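Local coordinates for protein chitin binding domain (Burkholderia pseudomallei, PDB 3UAM) that probably acts as a chitin-binding lytic polysaccharide monooxygenase of the AA10 type, cutting crystalline polysaccharide chains by oxidation, at residues Gly22-Pro27 / Leu194-Asp199; Val32-Ala37 / Ala101-His106; Gly85-Ala88 / Leu94-Pro97; Ile116-Ser121 / Phe207-Asp212. All coordinates share one frame; numbering follows the deposited sequence.

Contact 1 of 4, residues Gly22-Pro27 / Leu194-Asp199; sequences GRVITP and LLAVWD
G22 and V24 lie over W198 and A196 in that order, with CA of G22 8.1 Å from CA of W198 and CA of V24 7.8 Å from CA of A196, so two strands from different sheets face each other while their chains run in opposite senses. This spacing is too wide for backbone pairing, and the 121 Å² buried between them is apolar packing at two points. At the first, the six-membered part of the W198 indole meets the main chain of G22: CZ3 comes to 3.8 Å from CA of G22, obliquely to the ring plane. W198 has CG anti to its backbone N (chi1 173°), which swings the indole out to G22; since a glycine carries no side chain, the ring can rest directly on the main chain. The indole is fixed further by a hydrogen bond from NE1 to OG1 of T126 and by stacking on W129. At the second point the methyl CG2 of V24, the branch beside the backbone N, touches CB of A196 at 4.0 Å, and both side chains also pack on W118. Beyond V24 the strand leaves regular pairing, because I25 and T26 both face S117 in a classic beta bulge. Packing of side chains between two facing sheets is characteristic of a beta-sandwich core, consistent with the immunoglobulin-like fold of lytic polysaccharide monooxygenases.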
loop_
_atom_site.group_PDB
_atom_site.type_symbol
_atom_site.label_atom_id
_atom_site.label_comp_id
_atom_site.label_asym_id
_atom_site.label_seq_id
_atom_site.Cartn_x
_atom_site.Cartn_y
_atom_site.Cartn_z
ATOM N N GLY A 22 1.433 -6.906 7.906
ATOM C CA GLY A 22 0.265 -6.637 7.081
ATOM C C GLY A 22 0.616 -6.802 5.614
ATOM O O GLY A 22 1.720 -6.428 5.206
ATOM N N ARG A 23 -0.318 -7.362 4.834
ATOM C CA ARG A 23 -0.152 -7.485 3.378
ATOM C C ARG A 23 -1.505 -7.606 2.675
ATOM O O ARG A 23 -2.515 -7.916 3.304
ATOM C CB ARG A 23 0.724 -8.691 3.039
ATOM C CG ARG A 23 0.048 -10.021 3.317
ATOM C CD ARG A 23 1.000 -11.192 3.291
ATOM N NE ARG A 23 0.256 -12.418 3.543
ATOM C CZ ARG A 23 -0.220 -12.795 4.732
ATOM N NH1 ARG A 23 0.003 -12.092 5.845
ATOM N NH2 ARG A 23 -0.916 -13.915 4.806
ATOM N N VAL A 24 -1.517 -7.354 1.371
ATOM C CA VAL A 24 -2.679 -7.635 0.544
ATOM C C VAL A 24 -2.557 -9.037 -0.042
ATOM O O VAL A 24 -1.706 -9.315 -0.893
ATOM C CB VAL A 24 -2.847 -6.586 -0.561
ATOM C CG1 VAL A 24 -3.895 -7.034 -1.572
ATOM C CG2 VAL A 24 -3.215 -5.248 0.073
ATOM N N ILE A 25 -3.434 -9.922 0.414
ATOM C CA ILE A 25 -3.377 -11.310 0.015
ATOM C C ILE A 25 -4.151 -11.568 -1.270
ATOM O O ILE A 25 -3.807 -12.506 -1.995
ATOM C CB ILE A 25 -3.814 -12.279 1.147
ATOM C CG1 ILE A 25 -5.241 -12.006 1.641
ATOM C CG2 ILE A 25 -2.811 -12.214 2.294
ATOM C CD1 ILE A 25 -5.847 -13.181 2.402
ATOM N N THR A 26 -5.202 -10.796 -1.543
ATOM C CA THR A 26 -5.926 -10.926 -2.819
ATOM C C THR A 26 -6.516 -9.578 -3.248
ATOM O O THR A 26 -6.945 -8.778 -2.414
ATOM C CB THR A 26 -7.040 -11.989 -2.789
ATOM O OG1 THR A 26 -7.771 -11.859 -1.587
ATOM C CG2 THR A 26 -6.487 -13.441 -2.849
ATOM N N PRO A 27 -6.415 -9.255 -4.537
ATOM C CA PRO A 27 -5.583 -9.998 -5.464
ATOM C C PRO A 27 -4.151 -9.977 -4.948
ATOM O O PRO A 27 -3.761 -9.008 -4.300
ATOM C CB PRO A 27 -5.694 -9.210 -6.766
ATOM C CG PRO A 27 -6.132 -7.857 -6.392
ATOM C CD PRO A 27 -6.904 -7.993 -5.111
ATOM N N LEU A 194 -1.882 -0.515 -8.873
ATOM C CA LEU A 194 -2.727 -0.130 -7.759
ATOM C C LEU A 194 -1.887 -0.233 -6.507
ATOM O O LEU A 194 -1.445 -1.338 -6.131
ATOM C CB LEU A 194 -3.928 -1.065 -7.664
ATOM C CG LEU A 194 -4.981 -0.778 -6.570
ATOM C CD1 LEU A 194 -5.711 0.510 -6.828
ATOM C CD2 LEU A 194 -5.976 -1.935 -6.481
ATOM N N LEU A 195 -1.613 0.903 -5.884
ATOM C CA LEU A 195 -0.834 0.938 -4.668
ATOM C C LEU A 195 -1.790 0.979 -3.486
ATOM O O LEU A 195 -2.560 1.934 -3.322
ATOM C CB LEU A 195 0.080 2.160 -4.649
ATOM C CG LEU A 195 0.823 2.428 -3.335
ATOM C CD1 LEU A 195 1.765 1.263 -3.051
ATOM C CD2 LEU A 195 1.549 3.768 -3.418
ATOM N N ALA A 196 -1.745 -0.065 -2.674
ATOM C CA ALA A 196 -2.588 -0.152 -1.484
ATOM C C ALA A 196 -1.713 0.175 -0.282
ATOM O O ALA A 196 -0.630 -0.444 -0.127
ATOM C CB ALA A 196 -3.181 -1.557 -1.372
ATOM N N VAL A 197 -2.166 1.117 0.562
ATOM C CA VAL A 197 -1.378 1.625 1.687
ATOM C C VAL A 197 -2.182 1.617 2.989
ATOM O O VAL A 197 -3.283 2.172 3.047
ATOM C CB VAL A 197 -0.872 3.060 1.433
ATOM C CG1 VAL A 197 0.095 3.515 2.538
ATOM C CG2 VAL A 197 -0.211 3.161 0.056
ATOM N N TRP A 198 -1.597 1.039 4.030
ATOM C CA TRP A 198 -2.206 0.900 5.351
ATOM C C TRP A 198 -1.501 1.785 6.355
ATOM O O TRP A 198 -0.376 1.493 6.709
ATOM C CB TRP A 198 -2.100 -0.560 5.748
ATOM C CG TRP A 198 -2.532 -0.896 7.158
ATOM C CD1 TRP A 198 -3.616 -0.404 7.855
ATOM C CD2 TRP A 198 -1.906 -1.850 8.055
ATOM N NE1 TRP A 198 -3.692 -0.960 9.096
ATOM C CE2 TRP A 198 -2.708 -1.851 9.273
ATOM C CE3 TRP A 198 -0.840 -2.724 7.955
ATOM C CZ2 TRP A 198 -2.390 -2.629 10.351
ATOM C CZ3 TRP A 198 -0.535 -3.517 9.052
ATOM C CH2 TRP A 198 -1.305 -3.469 10.225
ATOM N N ASP A 199 -2.166 2.856 6.820
ATOM C CA ASP A 199 -1.579 3.887 7.714
ATOM C C ASP A 199 -1.822 3.546 9.188
ATOM O O ASP A 199 -2.981 3.356 9.624
ATOM C CB ASP A 199 -2.221 5.265 7.522
ATOM C CG ASP A 199 -1.778 5.998 6.272
ATOM O OD1 ASP A 199 -1.069 5.432 5.401
ATOM O OD2 ASP A 199 -2.171 7.185 6.180
#

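Contact 2 of 4, residues Val32-Ala37 / Ala101-His106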
loop_
_atom_site.group_PDB
_atom_site.type_symbol
_atom_site.label_atom_id
_atom_site.label_comp_id
_atom_site.label_asym_id
_atom_site.label_seq_id
_atom_site.Cartn_x
_atom_site.Cartn_y
_atom_site.Cartn_z
ATOM N N VAL A 32 3.508 -10.681 -2.440
ATOM C CA VAL A 32 2.913 -12.023 -2.222
ATOM C C VAL A 32 3.303 -12.976 -3.360
ATOM O O VAL A 32 3.663 -14.137 -3.120
ATOM C CB VAL A 32 1.383 -11.957 -2.063
ATOM C CG1 VAL A 32 0.736 -13.340 -2.202
ATOM C CG2 VAL A 32 1.046 -11.332 -0.716
ATOM N N TYR A 33 3.253 -12.488 -4.594
ATOM C CA TYR A 33 3.660 -13.319 -5.717
ATOM C C TYR A 33 5.149 -13.671 -5.615
ATOM O O TYR A 33 5.538 -14.775 -5.969
ATOM C CB TYR A 33 3.415 -12.620 -7.046
ATOM C CG TYR A 33 2.076 -12.812 -7.704
ATOM C CD1 TYR A 33 1.390 -14.023 -7.669
ATOM C CD2 TYR A 33 1.535 -11.780 -8.445
ATOM C CE1 TYR A 33 0.177 -14.170 -8.337
ATOM C CE2 TYR A 33 0.337 -11.912 -9.092
ATOM C CZ TYR A 33 -0.333 -13.097 -9.041
ATOM O OH TYR A 33 -1.498 -13.169 -9.743
ATOM N N LEU A 34 5.989 -12.748 -5.147
ATOM C CA LEU A 34 7.399 -13.095 -4.944
ATOM C C LEU A 34 7.558 -14.155 -3.853
ATOM O O LEU A 34 8.344 -15.101 -4.002
ATOM C CB LEU A 34 8.249 -11.861 -4.649
ATOM C CG LEU A 34 8.497 -10.940 -5.851
ATOM C CD1 LEU A 34 9.568 -9.907 -5.501
ATOM C CD2 LEU A 34 8.891 -11.711 -7.102
ATOM N N TYR A 35 6.793 -14.013 -2.772
ATOM C CA TYR A 35 6.741 -15.047 -1.727
ATOM C C TYR A 35 6.354 -16.410 -2.325
ATOM O O TYR A 35 7.004 -17.405 -2.058
ATOM C CB TYR A 35 5.803 -14.630 -0.574
ATOM C CG TYR A 35 5.510 -15.717 0.427
ATOM C CD1 TYR A 35 6.441 -16.070 1.396
ATOM C CD2 TYR A 35 4.295 -16.400 0.406
ATOM C CE1 TYR A 35 6.180 -17.079 2.303
ATOM C CE2 TYR A 35 4.027 -17.419 1.309
ATOM C CZ TYR A 35 4.978 -17.743 2.255
ATOM O OH TYR A 35 4.738 -18.732 3.161
ATOM N N GLU A 36 5.349 -16.449 -3.186
ATOM C CA GLU A 36 4.890 -17.751 -3.735
ATOM C C GLU A 36 5.934 -18.374 -4.671
ATOM O O GLU A 36 6.001 -19.576 -4.809
ATOM C CB GLU A 36 3.522 -17.622 -4.412
ATOM C CG GLU A 36 2.381 -17.574 -3.400
ATOM C CD GLU A 36 1.044 -17.105 -3.968
ATOM O OE1 GLU A 36 0.078 -17.017 -3.159
ATOM O OE2 GLU A 36 0.939 -16.816 -5.196
ATOM N N ALA A 37 6.776 -17.534 -5.263
ATOM C CA ALA A 37 7.869 -17.980 -6.111
ATOM C C ALA A 37 9.129 -18.334 -5.305
ATOM O O ALA A 37 10.148 -18.639 -5.890
ATOM C CB ALA A 37 8.186 -16.883 -7.134
ATOM N N ALA A 101 11.729 -6.846 -14.565
ATOM C CA ALA A 101 11.085 -7.821 -13.682
ATOM C C ALA A 101 9.930 -8.568 -14.349
ATOM O O ALA A 101 9.642 -9.695 -13.974
ATOM C CB ALA A 101 10.573 -7.124 -12.423
ATOM N N HIS A 102 9.260 -7.932 -15.310
ATOM C CA HIS A 102 8.095 -8.534 -15.974
ATOM C C HIS A 102 7.122 -9.079 -14.961
ATOM O O HIS A 102 6.795 -10.278 -14.931
ATOM C CB HIS A 102 8.559 -9.584 -16.963
ATOM C CG HIS A 102 9.600 -9.062 -17.918
ATOM N ND1 HIS A 102 9.312 -8.152 -18.871
ATOM C CD2 HIS A 102 10.971 -9.291 -17.995
ATOM C CE1 HIS A 102 10.442 -7.818 -19.542
ATOM N NE2 HIS A 102 11.459 -8.526 -19.021
ATOM N N TRP A 103 6.656 -8.177 -14.097
ATOM C CA TRP A 103 5.801 -8.555 -12.977
ATOM C C TRP A 103 4.568 -9.273 -13.442
ATOM O O TRP A 103 4.022 -8.943 -14.493
ATOM C CB TRP A 103 5.384 -7.335 -12.196
ATOM C CG TRP A 103 6.546 -6.576 -11.648
ATOM C CD1 TRP A 103 6.979 -5.315 -12.003
ATOM C CD2 TRP A 103 7.495 -7.034 -10.632
ATOM N NE1 TRP A 103 8.077 -4.964 -11.266
ATOM C CE2 TRP A 103 8.438 -5.943 -10.437
ATOM C CE3 TRP A 103 7.619 -8.173 -9.872
ATOM C CZ2 TRP A 103 9.459 -6.013 -9.513
ATOM C CZ3 TRP A 103 8.661 -8.246 -8.950
ATOM C CH2 TRP A 103 9.564 -7.197 -8.781
ATOM N N GLN A 104 4.118 -10.252 -12.654
ATOM C CA GLN A 104 2.884 -10.964 -12.955
ATOM C C GLN A 104 1.769 -9.961 -12.720
ATOM O O GLN A 104 1.780 -9.261 -11.708
ATOM C CB GLN A 104 2.693 -12.153 -12.017
ATOM C CG GLN A 104 3.681 -13.291 -12.179
ATOM C CD GLN A 104 3.492 -14.337 -11.084
ATOM O OE1 GLN A 104 4.362 -14.506 -10.224
ATOM N NE2 GLN A 104 2.340 -15.005 -11.085
ATOM N N LYS A 105 0.832 -9.880 -13.659
ATOM C CA LYS A 105 -0.194 -8.844 -13.650
ATOM C C LYS A 105 -1.582 -9.462 -13.651
ATOM O O LYS A 105 -1.862 -10.353 -14.441
ATOM C CB LYS A 105 -0.037 -7.944 -14.879
ATOM C CG LYS A 105 1.289 -7.190 -14.953
ATOM C CD LYS A 105 1.562 -6.651 -16.347
ATOM C CE LYS A 105 2.973 -6.077 -16.475
ATOM N NZ LYS A 105 4.091 -7.048 -16.304
ATOM N N HIS A 106 -2.458 -8.983 -12.789
ATOM C CA HIS A 106 -3.836 -9.471 -12.738
ATOM C C HIS A 106 -4.640 -8.962 -13.916
ATOM O O HIS A 106 -4.692 -7.740 -14.164
ATOM C CB HIS A 106 -4.515 -9.034 -11.428
ATOM C CG HIS A 106 -3.869 -9.597 -10.203
ATOM N ND1 HIS A 106 -4.087 -10.847 -9.795
ATOM C CD2 HIS A 106 -2.930 -9.046 -9.314
ATOM C CE1 HIS A 106 -3.359 -11.098 -8.695
ATOM N NE2 HIS A 106 -2.649 -9.989 -8.397
HETATM O O HOH W 1 4.554 -16.300 -8.038
#
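Q104 turns its CG to the side of its backbone N (chi1 -68°) and then runs extended, carrying its amide onto a face of the Y33 ring, and a like turn in H106 (chi1 -63°) sets its imidazole beside the phenol. The pairing joins helix 30-36 to the irregular segment that leads from helix 98-101 into strand 106-108, on the flank of the family's beta-sandwich. Amide and ring are stacked with their planes 27° apart; NE2 of Q104 lies over the rim, 3.6 Å from CE1 of Y33, and CB of Q104 adds an off-centre CH-pi contact, 4.2 Å from the ring centroid. Imidazole and phenol are nearly parallel, yet slid so far apart that they barely overlap; a hydrogen bond from NE2 to O of E28 holds H106. L34 presents both methyls to the indole edge of W103, CD1 and CD2 each 3.9 Å from CZ3. The backbone O of W103 accepts a hydrogen bond from NZ of K105 at 2.6 Å, on an in-plane lone pair, while NZ also forms a salt bridge with D98. One water ties helix to loop, donating to O of Y33 and to OE1 of Q104, both at 2.8 Å.

Contact 3 of 4, residues Gly85-Ala88 / Leu94-Pro97; sequences GRTA and LNEP
T87 meets N95 through a single methyl: CG2 of T87 lies 3.9 Å from ND2 of N95, and the two side chains cross at about a right angle. The touch lies in the long loop excursion between strands 49-51 and 106-108 of the beta-sandwich. The chi1 of T87 (61°) sets OG1 between the backbone N and the carbonyl carbon, turning it from the amide, so that OG1 stays 6.3 Å from ND2 of N95 and the methyl faces it instead. The other approach is looser, with O of R86 4.2 Å from ND2 of N95, and only 55 Å² is buried in all. The real coupling is one shell out. S83 accepts a hydrogen bond from ND2 of N95 on its OG, and the same hydroxyl is hydrogen-bonded to O of R86, thereby linking the two segments indirectly. Further out, L94 is rooted on helix 30-36 by packing on A31 and L34, and its O binds NH1 of R30. P97 takes the N-cap position of helix 98-101. On the other segment R86 is tethered by its side chain, where NE forms a hydrogen bond with the backbone O of E49.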
loop_
_atom_site.group_PDB
_atom_site.type_symbol
_atom_site.label_atom_id
_atom_site.label_comp_id
_atom_site.label_asym_id
_atom_site.label_seq_id
_atom_site.Cartn_x
_atom_site.Cartn_y
_atom_site.Cartn_z
ATOM N N GLY A 85 10.138 1.600 1.047
ATOM C CA GLY A 85 11.411 2.163 1.465
ATOM C C GLY A 85 12.464 1.160 1.943
ATOM O O GLY A 85 13.549 1.563 2.368
ATOM N N ARG A 86 12.142 -0.135 1.897
ATOM C CA ARG A 86 13.022 -1.191 2.413
ATOM C C ARG A 86 13.986 -1.616 1.317
ATOM O O ARG A 86 13.557 -2.118 0.283
ATOM C CB ARG A 86 12.192 -2.392 2.880
ATOM C CG ARG A 86 11.215 -2.059 3.994
ATOM C CD ARG A 86 11.973 -1.934 5.306
ATOM N NE ARG A 86 11.151 -1.410 6.391
ATOM C CZ ARG A 86 11.523 -1.399 7.671
ATOM N NH1 ARG A 86 12.705 -1.905 8.047
ATOM N NH2 ARG A 86 10.716 -0.883 8.585
ATOM N N THR A 87 15.283 -1.387 1.520
ATOM C CA THR A 87 16.260 -1.745 0.495
ATOM C C THR A 87 17.508 -2.487 1.009
ATOM O O THR A 87 18.419 -2.724 0.226
ATOM C CB THR A 87 16.724 -0.479 -0.269
ATOM O OG1 THR A 87 17.350 0.423 0.648
ATOM C CG2 THR A 87 15.556 0.234 -0.931
ATOM N N ALA A 88 17.547 -2.876 2.282
ATOM C CA ALA A 88 18.735 -3.536 2.860
ATOM C C ALA A 88 18.811 -5.051 2.614
ATOM O O ALA A 88 19.845 -5.662 2.866
ATOM C CB ALA A 88 18.824 -3.268 4.364
ATOM N N LEU A 94 11.662 -5.785 -5.224
ATOM C CA LEU A 94 10.362 -5.204 -5.522
ATOM C C LEU A 94 10.413 -3.927 -6.343
ATOM O O LEU A 94 9.466 -3.639 -7.049
ATOM C CB LEU A 94 9.580 -4.958 -4.228
ATOM C CG LEU A 94 9.112 -6.245 -3.531
ATOM C CD1 LEU A 94 8.862 -5.950 -2.058
ATOM C CD2 LEU A 94 7.859 -6.843 -4.186
ATOM N N ASN A 95 11.511 -3.190 -6.243
ATOM C CA ASN A 95 11.666 -1.896 -6.912
ATOM C C ASN A 95 12.147 -1.930 -8.350
ATOM O O ASN A 95 12.241 -0.878 -9.001
ATOM C CB ASN A 95 12.631 -1.029 -6.093
ATOM C CG ASN A 95 12.096 -0.743 -4.705
ATOM O OD1 ASN A 95 10.899 -0.454 -4.546
ATOM N ND2 ASN A 95 12.956 -0.840 -3.694
ATOM N N GLU A 96 12.466 -3.120 -8.848
ATOM C CA GLU A 96 12.860 -3.236 -10.225
ATOM C C GLU A 96 11.722 -2.784 -11.148
ATOM O O GLU A 96 10.562 -3.032 -10.888
ATOM C CB GLU A 96 13.288 -4.667 -10.557
ATOM C CG GLU A 96 14.544 -5.098 -9.827
ATOM C CD GLU A 96 15.783 -4.302 -10.219
ATOM O OE1 GLU A 96 15.864 -3.756 -11.350
ATOM O OE2 GLU A 96 16.702 -4.254 -9.380
ATOM N N PRO A 97 12.074 -2.126 -12.250
ATOM C CA PRO A 97 11.073 -1.732 -13.217
ATOM C C PRO A 97 10.555 -2.937 -13.958
ATOM O O PRO A 97 11.259 -3.960 -14.050
ATOM C CB PRO A 97 11.857 -0.832 -14.178
ATOM C CG PRO A 97 13.230 -1.397 -14.154
ATOM C CD PRO A 97 13.444 -1.885 -12.740
#

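Contact 4 of 4, residues Ile116-Ser121 / Phe207-Asp212; sequences ISWSYS and FYQVID
W118 on Q209 and I116 on I211 make a buried, interlayer contact of the beta-sandwich, near the centre of the molecule, where strand 113-121 of one sheet crosses over strand 205-215 of the other. The strand axes come within 11.1 Å of each other at 142° between their directions, and the CA atoms of W118 and Q209 are 9.6 Å apart, a separation that side chains rather than backbone bonds must span. The larger share falls to the indole. Its CH2 and CZ3 both lie 3.8 Å from CG of Q209, so the CZ3-CH2 bond of the six-membered ring meets that carbon obliquely; ring and amide planes are inclined by 59°. O of F207 lies at the edge of the indole, near its plane, 4.0 Å from CH2 of W118. The bend of Q209 at chi2 (-84°) turns the amide aside while CG stays against the indole, and OE1 is gripped twice, by N of V24 and by OG of S29. The indole's NE1 is bonded to OH of Y131, so the polar ends of both the tryptophan and the glutamine have partners. Farther along, CD1 of I116 reaches CD1 of I211 at 4.3 Å. Strand 205-215 is bordered by 190-200, antiparallel, and by 49-51 and 106-108, while strand 113-121 is the middle strand of its sheet, between 21-26 and 179-184, where W118 also touches T179.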
loop_
_atom_site.group_PDB
_atom_site.type_symbol
_atom_site.label_atom_id
_atom_site.label_comp_id
_atom_site.label_asym_id
_atom_site.label_seq_id
_atom_site.Cartn_x
_atom_site.Cartn_y
_atom_site.Cartn_z
ATOM N N ILE A 116 -10.520 -6.191 -2.342
ATOM C CA ILE A 116 -9.173 -6.247 -1.779
ATOM C C ILE A 116 -9.243 -6.863 -0.390
ATOM O O ILE A 116 -10.109 -6.458 0.426
ATOM C CB ILE A 116 -8.573 -4.844 -1.588
ATOM C CG1 ILE A 116 -8.676 -4.006 -2.870
ATOM C CG2 ILE A 116 -7.126 -4.934 -1.082
ATOM C CD1 ILE A 116 -7.934 -4.560 -4.052
ATOM N N SER A 117 -8.373 -7.841 -0.115
ATOM C CA SER A 117 -8.266 -8.400 1.219
ATOM C C SER A 117 -6.870 -8.177 1.796
ATOM O O SER A 117 -5.875 -8.611 1.222
ATOM C CB SER A 117 -8.571 -9.899 1.229
ATOM O OG SER A 117 -9.930 -10.178 0.923
ATOM N N TRP A 118 -6.828 -7.538 2.953
ATOM C CA TRP A 118 -5.629 -7.480 3.820
ATOM C C TRP A 118 -5.647 -8.547 4.873
ATOM O O TRP A 118 -6.696 -8.829 5.449
ATOM C CB TRP A 118 -5.571 -6.168 4.556
ATOM C CG TRP A 118 -5.267 -4.981 3.699
ATOM C CD1 TRP A 118 -6.155 -4.229 2.930
ATOM C CD2 TRP A 118 -3.972 -4.331 3.535
ATOM N NE1 TRP A 118 -5.499 -3.203 2.317
ATOM C CE2 TRP A 118 -4.184 -3.223 2.628
ATOM C CE3 TRP A 118 -2.690 -4.568 4.028
ATOM C CZ2 TRP A 118 -3.148 -2.385 2.247
ATOM C CZ3 TRP A 118 -1.664 -3.716 3.639
ATOM C CH2 TRP A 118 -1.891 -2.655 2.766
ATOM N N SER A 119 -4.484 -9.148 5.144
ATOM C CA SER A 119 -4.304 -10.008 6.310
ATOM C C SER A 119 -3.135 -9.468 7.119
ATOM O O SER A 119 -2.342 -8.668 6.617
ATOM C CB SER A 119 -4.056 -11.450 5.917
ATOM O OG SER A 119 -4.230 -12.304 7.038
ATOM N N TYR A 120 -3.042 -9.928 8.359
ATOM C CA TYR A 120 -2.189 -9.322 9.358
ATOM C C TYR A 120 -1.657 -10.369 10.317
ATOM O O TYR A 120 -2.155 -11.493 10.396
ATOM C CB TYR A 120 -2.969 -8.282 10.202
ATOM C CG TYR A 120 -3.759 -7.248 9.439
ATOM C CD1 TYR A 120 -3.140 -6.118 8.895
ATOM C CD2 TYR A 120 -5.131 -7.386 9.262
ATOM C CE1 TYR A 120 -3.860 -5.171 8.207
ATOM C CE2 TYR A 120 -5.866 -6.440 8.573
ATOM C CZ TYR A 120 -5.228 -5.330 8.048
ATOM O OH TYR A 120 -5.959 -4.384 7.381
ATOM N N SER A 121 -0.636 -9.965 11.044
ATOM C CA SER A 121 -0.339 -10.553 12.330
ATOM C C SER A 121 -0.154 -9.386 13.326
ATOM O O SER A 121 0.555 -8.408 13.010
ATOM C CB SER A 121 0.903 -11.424 12.227
ATOM O OG SER A 121 1.128 -12.052 13.457
ATOM N N PHE A 207 2.187 0.572 5.724
ATOM C CA PHE A 207 2.594 -0.599 4.969
ATOM C C PHE A 207 2.158 -0.408 3.514
ATOM O O PHE A 207 1.024 -0.020 3.232
ATOM C CB PHE A 207 1.984 -1.867 5.564
ATOM C CG PHE A 207 2.514 -2.200 6.948
ATOM C CD1 PHE A 207 2.272 -1.368 8.024
ATOM C CD2 PHE A 207 3.297 -3.343 7.160
ATOM C CE1 PHE A 207 2.797 -1.654 9.291
ATOM C CE2 PHE A 207 3.801 -3.637 8.411
ATOM C CZ PHE A 207 3.556 -2.790 9.484
ATOM N N TYR A 208 3.076 -0.712 2.608
ATOM C CA TYR A 208 2.942 -0.437 1.180
ATOM C C TYR A 208 2.816 -1.737 0.392
ATOM O O TYR A 208 3.721 -2.564 0.400
ATOM C CB TYR A 208 4.168 0.369 0.716
ATOM C CG TYR A 208 4.141 1.791 1.189
ATOM C CD1 TYR A 208 4.594 2.135 2.459
ATOM C CD2 TYR A 208 3.698 2.813 0.359
ATOM C CE1 TYR A 208 4.564 3.456 2.899
ATOM C CE2 TYR A 208 3.661 4.130 0.788
ATOM C CZ TYR A 208 4.080 4.452 2.055
ATOM O OH TYR A 208 4.070 5.777 2.478
ATOM N N GLN A 209 1.695 -1.875 -0.321
ATOM C CA GLN A 209 1.386 -3.072 -1.097
ATOM C C GLN A 209 0.966 -2.718 -2.523
ATOM O O GLN A 209 -0.204 -2.431 -2.819
ATOM C CB GLN A 209 0.318 -3.913 -0.408
ATOM C CG GLN A 209 0.800 -4.516 0.903
ATOM C CD GLN A 209 1.556 -5.809 0.710
ATOM O OE1 GLN A 209 1.059 -6.731 0.072
ATOM N NE2 GLN A 209 2.762 -5.891 1.288
ATOM N N VAL A 210 1.962 -2.763 -3.393
ATOM C CA VAL A 210 1.773 -2.631 -4.828
ATOM C C VAL A 210 1.118 -3.879 -5.428
ATOM O O VAL A 210 1.463 -4.998 -5.090
ATOM C CB VAL A 210 3.133 -2.296 -5.505
ATOM C CG1 VAL A 210 3.123 -2.624 -6.983
ATOM C CG2 VAL A 210 3.428 -0.821 -5.297
ATOM N N ILE A 211 0.128 -3.649 -6.294
ATOM C CA ILE A 211 -0.624 -4.692 -6.968
ATOM C C ILE A 211 -0.574 -4.374 -8.444
ATOM O O ILE A 211 -0.897 -3.238 -8.857
ATOM C CB ILE A 211 -2.115 -4.714 -6.561
ATOM C CG1 ILE A 211 -2.250 -4.843 -5.050
ATOM C CG2 ILE A 211 -2.824 -5.872 -7.249
ATOM C CD1 ILE A 211 -3.625 -4.500 -4.521
ATOM N N ASP A 212 -0.143 -5.357 -9.222
ATOM C CA ASP A 212 0.106 -5.152 -10.634
ATOM C C ASP A 212 -1.094 -5.614 -11.440
ATOM O O ASP A 212 -1.551 -6.729 -11.274
ATOM C CB ASP A 212 1.347 -5.927 -11.060
ATOM C CG ASP A 212 2.622 -5.345 -10.485
ATOM O OD1 ASP A 212 2.963 -4.158 -10.791
ATOM O OD2 ASP A 212 3.303 -6.105 -9.742
#

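Contacts 1 and 4 form one core: their centres are 2 Å apart, and both press the three-stranded sheet onto the mixed one. They are probably joined by backbone hydrogen bonds, such as N of Q209 to O of A196 at 2.7 Å. Their chemistry is apolar, with buried polar side-chain ends satisfied by neighbouring residues. Contacts 2 and 3 lie farther out, are only partly buried and involve loops. Contact 2 mixes ring and amide stacking with a bridging water, whereas contact 3 is slight and relies on S83. A probable hydrogen bond from NE1 of W103 to O of E96 ties these two together, and contact 2 reaches the core through H106, whose N probably bonds to O of D212.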